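Local coordinates for protein uncharacterized aldehyde dehydrogenase AldY (Bacillus subtilis, PDB 4DNG) that probably oxidises aldehydes to carboxylates with NAD+ as an aldehyde dehydrogenase, and may help protect cells against stress from ethanol and related compounds, at residues 369-374 against 388-393; 292-297 against 399-404. All blocks are in the same frame, centred on the assembly; numbering follows the deposited sequence.

Interaction 1 (369-374 against 388-393)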
loop_
_atom_site.group_PDB
_atom_site.type_symbol
_atom_site.label_atom_id
_atom_site.label_comp_id
_atom_site.label_asym_id
_atom_site.label_seq_id
_atom_site.Cartn_x
_atom_site.Cartn_y
_atom_site.Cartn_z
ATOM N N VAL A 369 16.896 34.944 -5.098
ATOM C CA VAL A 369 15.682 35.542 -5.643
ATOM C C VAL A 369 15.668 35.458 -7.156
ATOM O O VAL A 369 16.719 35.317 -7.787
ATOM C CB VAL A 369 15.490 37.014 -5.193
ATOM C CG1 VAL A 369 15.180 37.085 -3.705
ATOM C CG2 VAL A 369 16.706 37.867 -5.537
ATOM N N GLY A 370 14.464 35.543 -7.717
ATOM C CA GLY A 370 14.250 35.560 -9.159
ATOM C C GLY A 370 14.722 34.297 -9.840
ATOM O O GLY A 370 15.190 34.345 -10.980
ATOM N N ALA A 371 14.614 33.173 -9.130
ATOM C CA ALA A 371 15.022 31.878 -9.654
ATOM C C ALA A 371 13.988 31.246 -10.584
ATOM O O ALA A 371 12.785 31.431 -10.409
ATOM C CB ALA A 371 15.313 30.933 -8.504
ATOM N N ASP A 372 14.473 30.475 -11.555
ATOM C CA ASP A 372 13.617 29.593 -12.343
ATOM C C ASP A 372 13.066 28.473 -11.458
ATOM O O ASP A 372 13.754 27.993 -10.563
ATOM C CB ASP A 372 14.416 28.979 -13.485
ATOM C CG ASP A 372 13.618 28.876 -14.767
ATOM O OD1 ASP A 372 13.592 29.882 -15.510
ATOM O OD2 ASP A 372 13.037 27.793 -15.036
ATOM N N ASN A 373 11.829 28.059 -11.703
ATOM C CA ASN A 373 11.233 26.958 -10.956
ATOM C C ASN A 373 11.892 25.639 -11.353
ATOM O O ASN A 373 11.863 24.654 -10.599
ATOM C CB ASN A 373 9.710 26.912 -11.178
ATOM C CG ASN A 373 8.999 25.971 -10.214
ATOM O OD1 ASN A 373 9.152 26.081 -9.000
ATOM N ND2 ASN A 373 8.225 25.040 -10.751
ATOM N N ASN A 374 12.497 25.641 -12.538
ATOM C CA ASN A 374 13.202 24.482 -13.071
ATOM C C ASN A 374 14.715 24.599 -12.823
ATOM O O ASN A 374 15.538 24.232 -13.672
ATOM C CB ASN A 374 12.888 24.339 -14.566
ATOM C CG ASN A 374 12.565 22.910 -14.965
ATOM O OD1 ASN A 374 11.805 22.217 -14.285
ATOM N ND2 ASN A 374 13.133 22.468 -16.083
ATOM N N THR A 388 14.474 30.094 -1.659
ATOM C CA THR A 388 14.488 30.400 -3.084
ATOM C C THR A 388 13.127 31.003 -3.484
ATOM O O THR A 388 12.070 30.398 -3.267
ATOM C CB THR A 388 14.820 29.147 -3.930
ATOM O OG1 THR A 388 16.020 28.533 -3.444
ATOM C CG2 THR A 388 15.008 29.510 -5.391
ATOM N N ILE A 389 13.167 32.205 -4.049
ATOM C CA ILE A 389 11.948 32.916 -4.403
ATOM C C ILE A 389 11.820 32.919 -5.912
ATOM O O ILE A 389 12.769 33.262 -6.634
ATOM C CB ILE A 389 11.936 34.371 -3.897
ATOM C CG1 ILE A 389 12.639 34.509 -2.520
ATOM C CG2 ILE A 389 10.520 34.934 -3.934
ATOM C CD1 ILE A 389 11.771 34.324 -1.286
ATOM N N ILE A 390 10.635 32.524 -6.367
ATOM C CA ILE A 390 10.336 32.382 -7.775
ATOM C C ILE A 390 9.188 33.306 -8.191
ATOM O O ILE A 390 8.160 33.382 -7.520
ATOM C CB ILE A 390 9.990 30.915 -8.112
ATOM C CG1 ILE A 390 11.214 30.035 -7.850
ATOM C CG2 ILE A 390 9.475 30.776 -9.558
ATOM C CD1 ILE A 390 10.873 28.607 -7.494
ATOM N N LYS A 391 9.392 33.991 -9.311
ATOM C CA LYS A 391 8.413 34.887 -9.899
ATOM C C LYS A 391 7.363 34.099 -10.690
ATOM O O LYS A 391 7.707 33.220 -11.477
ATOM C CB LYS A 391 9.139 35.871 -10.827
ATOM C CG LYS A 391 8.314 37.044 -11.342
ATOM C CD LYS A 391 8.143 38.107 -10.267
ATOM C CE LYS A 391 8.120 39.518 -10.828
ATOM N NZ LYS A 391 9.496 40.054 -11.036
ATOM N N ALA A 392 6.088 34.425 -10.468
ATOM C CA ALA A 392 4.969 33.930 -11.290
ATOM C C ALA A 392 4.224 35.103 -11.952
ATOM O O ALA A 392 3.949 36.124 -11.303
ATOM C CB ALA A 392 4.009 33.085 -10.450
ATOM N N GLY A 393 3.921 34.954 -13.243
ATOM C CA GLY A 393 3.156 35.947 -14.008
ATOM C C GLY A 393 1.633 35.816 -13.927
ATOM O O GLY A 393 0.913 36.685 -14.401
#
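Ile390 holds CG1 anti to its own carbonyl carbon (chi1 -64°), which turns both of its branches onto the chain at Ala371, while Asn373 sets its CG anti to the backbone N (chi1 -168°) and brings its amide oxygen to the end of the isoleucine. The contact belongs to a short beta-alpha-beta crossover of the alpha/beta sheet: strand 362-369 runs out at Val369, the chain passes through 370-374 and helix 376-379, and strand 386-392 returns parallel beside the first strand. The loop swings across strand 386-392 at a steep angle as it leaves the sheet, and a backbone bond from Ala371 N to Ile389 O (3.1 Å, N-H...O 159°), with the donor in the carbonyl plane, ties it to the strand. At the strand end of the loop, Val369 and Ile389 lie side by side and point the same way, their CG1 atoms 3.8 Å apart; Tyr300 of helix 297-313 packs on both. Ala371 sets its methyl against Thr388, CB to CG2 at 3.4 Å, and Ile377 of the short helix touches both residues. The Ala371 carbonyl, in turn, sits against Ile390: its O is 3.3 Å from CG1 and 3.5 Å from CG2, so the oxygen rests on the isoleucine's two branches. The Asn373 and Ile390 side chains cross at about a right angle. The polar end of Asn373 is committed beyond this pair, since ND2 donates to Met401 O and OD1 accepts a weak bond from Arg292 NH2, and this pairing fixes the turn of the amide. The isoleucine therefore meets an amide already held from elsewhere, its CD1 lying 3.4 Å from Asn373 OD1.

Interaction 2 (292-297 against 399-404)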
loop_
_atom_site.group_PDB
_atom_site.type_symbol
_atom_site.label_atom_id
_atom_site.label_comp_id
_atom_site.label_asym_id
_atom_site.label_seq_id
_atom_site.Cartn_x
_atom_site.Cartn_y
_atom_site.Cartn_z
ATOM N N ARG A 292 11.028 26.096 -1.886
ATOM C CA ARG A 292 10.923 27.210 -2.784
ATOM C C ARG A 292 9.608 27.959 -2.549
ATOM O O ARG A 292 8.576 27.371 -2.180
ATOM C CB ARG A 292 11.067 26.738 -4.234
ATOM C CG ARG A 292 9.881 25.972 -4.773
ATOM C CD ARG A 292 10.266 25.026 -5.909
ATOM N NE ARG A 292 9.409 23.838 -5.872
ATOM C CZ ARG A 292 8.214 23.743 -6.447
ATOM N NH1 ARG A 292 7.514 22.629 -6.318
ATOM N NH2 ARG A 292 7.718 24.746 -7.157
ATOM N N ILE A 293 9.679 29.271 -2.760
ATOM C CA ILE A 293 8.602 30.178 -2.450
ATOM C C ILE A 293 8.241 30.845 -3.766
ATOM O O ILE A 293 9.087 31.444 -4.434
ATOM C CB ILE A 293 9.017 31.221 -1.385
ATOM C CG1 ILE A 293 9.339 30.534 -0.053
ATOM C CG2 ILE A 293 7.919 32.255 -1.180
ATOM C CD1 ILE A 293 10.175 31.369 0.902
ATOM N N ILE A 294 6.975 30.697 -4.136
ATOM C CA ILE A 294 6.480 31.165 -5.408
ATOM C C ILE A 294 5.562 32.341 -5.121
ATOM O O ILE A 294 4.619 32.226 -4.335
ATOM C CB ILE A 294 5.722 30.041 -6.137
ATOM C CG1 ILE A 294 6.590 28.773 -6.186
ATOM C CG2 ILE A 294 5.297 30.497 -7.523
ATOM C CD1 ILE A 294 5.811 27.479 -6.255
ATOM N N VAL A 295 5.865 33.477 -5.738
ATOM C CA VAL A 295 5.163 34.705 -5.452
ATOM C C VAL A 295 4.752 35.402 -6.748
ATOM O O VAL A 295 5.605 35.692 -7.602
ATOM C CB VAL A 295 6.020 35.650 -4.590
ATOM C CG1 VAL A 295 5.244 36.913 -4.253
ATOM C CG2 VAL A 295 6.458 34.955 -3.310
ATOM N N HIS A 296 3.445 35.654 -6.871
ATOM C CA HIS A 296 2.846 36.421 -7.982
ATOM C C HIS A 296 3.547 37.729 -8.209
ATOM O O HIS A 296 4.070 38.329 -7.257
ATOM C CB HIS A 296 1.362 36.684 -7.707
ATOM C CG HIS A 296 0.612 37.249 -8.890
ATOM N ND1 HIS A 296 0.514 38.577 -9.126
ATOM C CD2 HIS A 296 -0.093 36.616 -9.915
ATOM C CE1 HIS A 296 -0.210 38.781 -10.242
ATOM N NE2 HIS A 296 -0.580 37.582 -10.723
ATOM N N GLN A 297 3.532 38.187 -9.465
ATOM C CA GLN A 297 4.283 39.380 -9.900
ATOM C C GLN A 297 3.967 40.718 -9.202
ATOM O O GLN A 297 4.891 41.417 -8.786
ATOM C CB GLN A 297 4.239 39.536 -11.433
ATOM C CG GLN A 297 2.848 39.726 -12.040
ATOM C CD GLN A 297 2.882 40.061 -13.527
ATOM O OE1 GLN A 297 3.538 39.386 -14.325
ATOM N NE2 GLN A 297 2.156 41.103 -13.906
ATOM N N ILE A 399 0.353 28.100 -9.329
ATOM C CA ILE A 399 -0.139 26.779 -8.978
ATOM C C ILE A 399 0.473 25.723 -9.902
ATOM O O ILE A 399 0.850 24.643 -9.431
ATOM C CB ILE A 399 -1.683 26.731 -9.005
ATOM C CG1 ILE A 399 -2.289 27.897 -8.186
ATOM C CG2 ILE A 399 -2.205 25.371 -8.547
ATOM C CD1 ILE A 399 -1.891 27.994 -6.723
ATOM N N ASP A 400 0.605 26.034 -11.197
ATOM C CA ASP A 400 1.347 25.151 -12.117
ATOM C C ASP A 400 2.791 24.901 -11.632
ATOM O O ASP A 400 3.215 23.743 -11.511
ATOM C CB ASP A 400 1.344 25.683 -13.553
ATOM C CG ASP A 400 -0.031 25.613 -14.202
ATOM O OD1 ASP A 400 -0.919 24.920 -13.652
ATOM O OD2 ASP A 400 -0.230 26.261 -15.259
ATOM N N MET A 401 3.521 25.978 -11.334
ATOM C CA MET A 401 4.896 25.893 -10.816
ATOM C C MET A 401 5.018 25.066 -9.536
ATOM O O MET A 401 6.038 24.392 -9.321
ATOM C CB MET A 401 5.479 27.292 -10.588
ATOM C CG MET A 401 5.821 28.044 -11.861
ATOM S SD MET A 401 6.413 29.709 -11.508
ATOM C CE MET A 401 7.495 30.009 -12.918
ATOM N N ALA A 402 3.980 25.120 -8.696
ATOM C CA ALA A 402 3.922 24.347 -7.441
ATOM C C ALA A 402 3.771 22.853 -7.704
ATOM O O ALA A 402 4.332 22.038 -6.978
ATOM C CB ALA A 402 2.789 24.842 -6.555
ATOM N N ASN A 403 2.986 22.533 -8.712
ATOM C CA ASN A 403 2.782 21.181 -9.166
ATOM C C ASN A 403 4.026 20.540 -9.738
ATOM O O ASN A 403 4.278 19.377 -9.521
ATOM C CB ASN A 403 1.652 21.138 -10.182
ATOM C CG ASN A 403 0.324 20.819 -9.554
ATOM O OD1 ASN A 403 0.250 20.086 -8.585
ATOM N ND2 ASN A 403 -0.735 21.362 -10.113
ATOM N N ASP A 404 4.818 21.307 -10.458
ATOM C CA ASP A 404 5.886 20.736 -11.251
ATOM C C ASP A 404 7.073 20.425 -10.369
ATOM O O ASP A 404 8.038 21.166 -10.320
ATOM C CB ASP A 404 6.293 21.734 -12.336
ATOM C CG ASP A 404 7.679 21.485 -12.876
ATOM O OD1 ASP A 404 8.289 20.476 -12.498
ATOM O OD2 ASP A 404 8.151 22.300 -13.691
#
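Arg292 reaches from the strand to the last turn of helix 395-403, where NH2 donates to Met401 O (2.8 Å, N-H...O 139°). The donor stands well above the plane of that carbonyl, 46° out of it, and the oxygen, which Asn373 also binds, thus has two side-chain N-H donors. NH1 points to Ala402 O at 3.3 Å, a weak bond whose details are doubtful because the place of NH1 is less sure. Both carbonyls lie at the guanidinium edge, and Asp404 O lies over one face. A second anchor comes from Asn257, whose OD1 accepts from NE. A cation beside these C-terminal carbonyls would be expected to suit the negative end of the helix dipole. Two residues on, Ile294 puts CD1 on the helix backbone, 3.8 Å from Ala402 CA, and 4.0 Å from Ala402 CB; its other branch, CG2, faces Met401 SD at 4.2 Å. Pro259 of the neighbouring strand packs on both Ile294 and Ala402. Strand and helix run nearly antiparallel, axes 9.2 Å apart, the usual packing of a crossover helix, here linking strands 386-392 and 410-414, on the parallel strands of an alpha/beta sheet.

Following the chain from the N terminus, the first of the four segments is on strand 290-296; helix 297-313 comes next, and later strand 362-369. Interaction 1 closes a short loop, from the end of that strand through helix 376-379 to strand 386-392. Only a few residues later comes helix 395-403, whose return to strand 290-296 in interaction 2 closes a loop of about a hundred residues; interaction 1 is nested within it. Strand 386-392 lies between 362-369 and 290-296 in the sheet, so the two contacts adjoin: Thr388 O pairs with Ile293 N. Together they tie the loop 369-374, three neighbouring parallel strands and the helix packed on strands 290-296 and 386-392 into one layered unit.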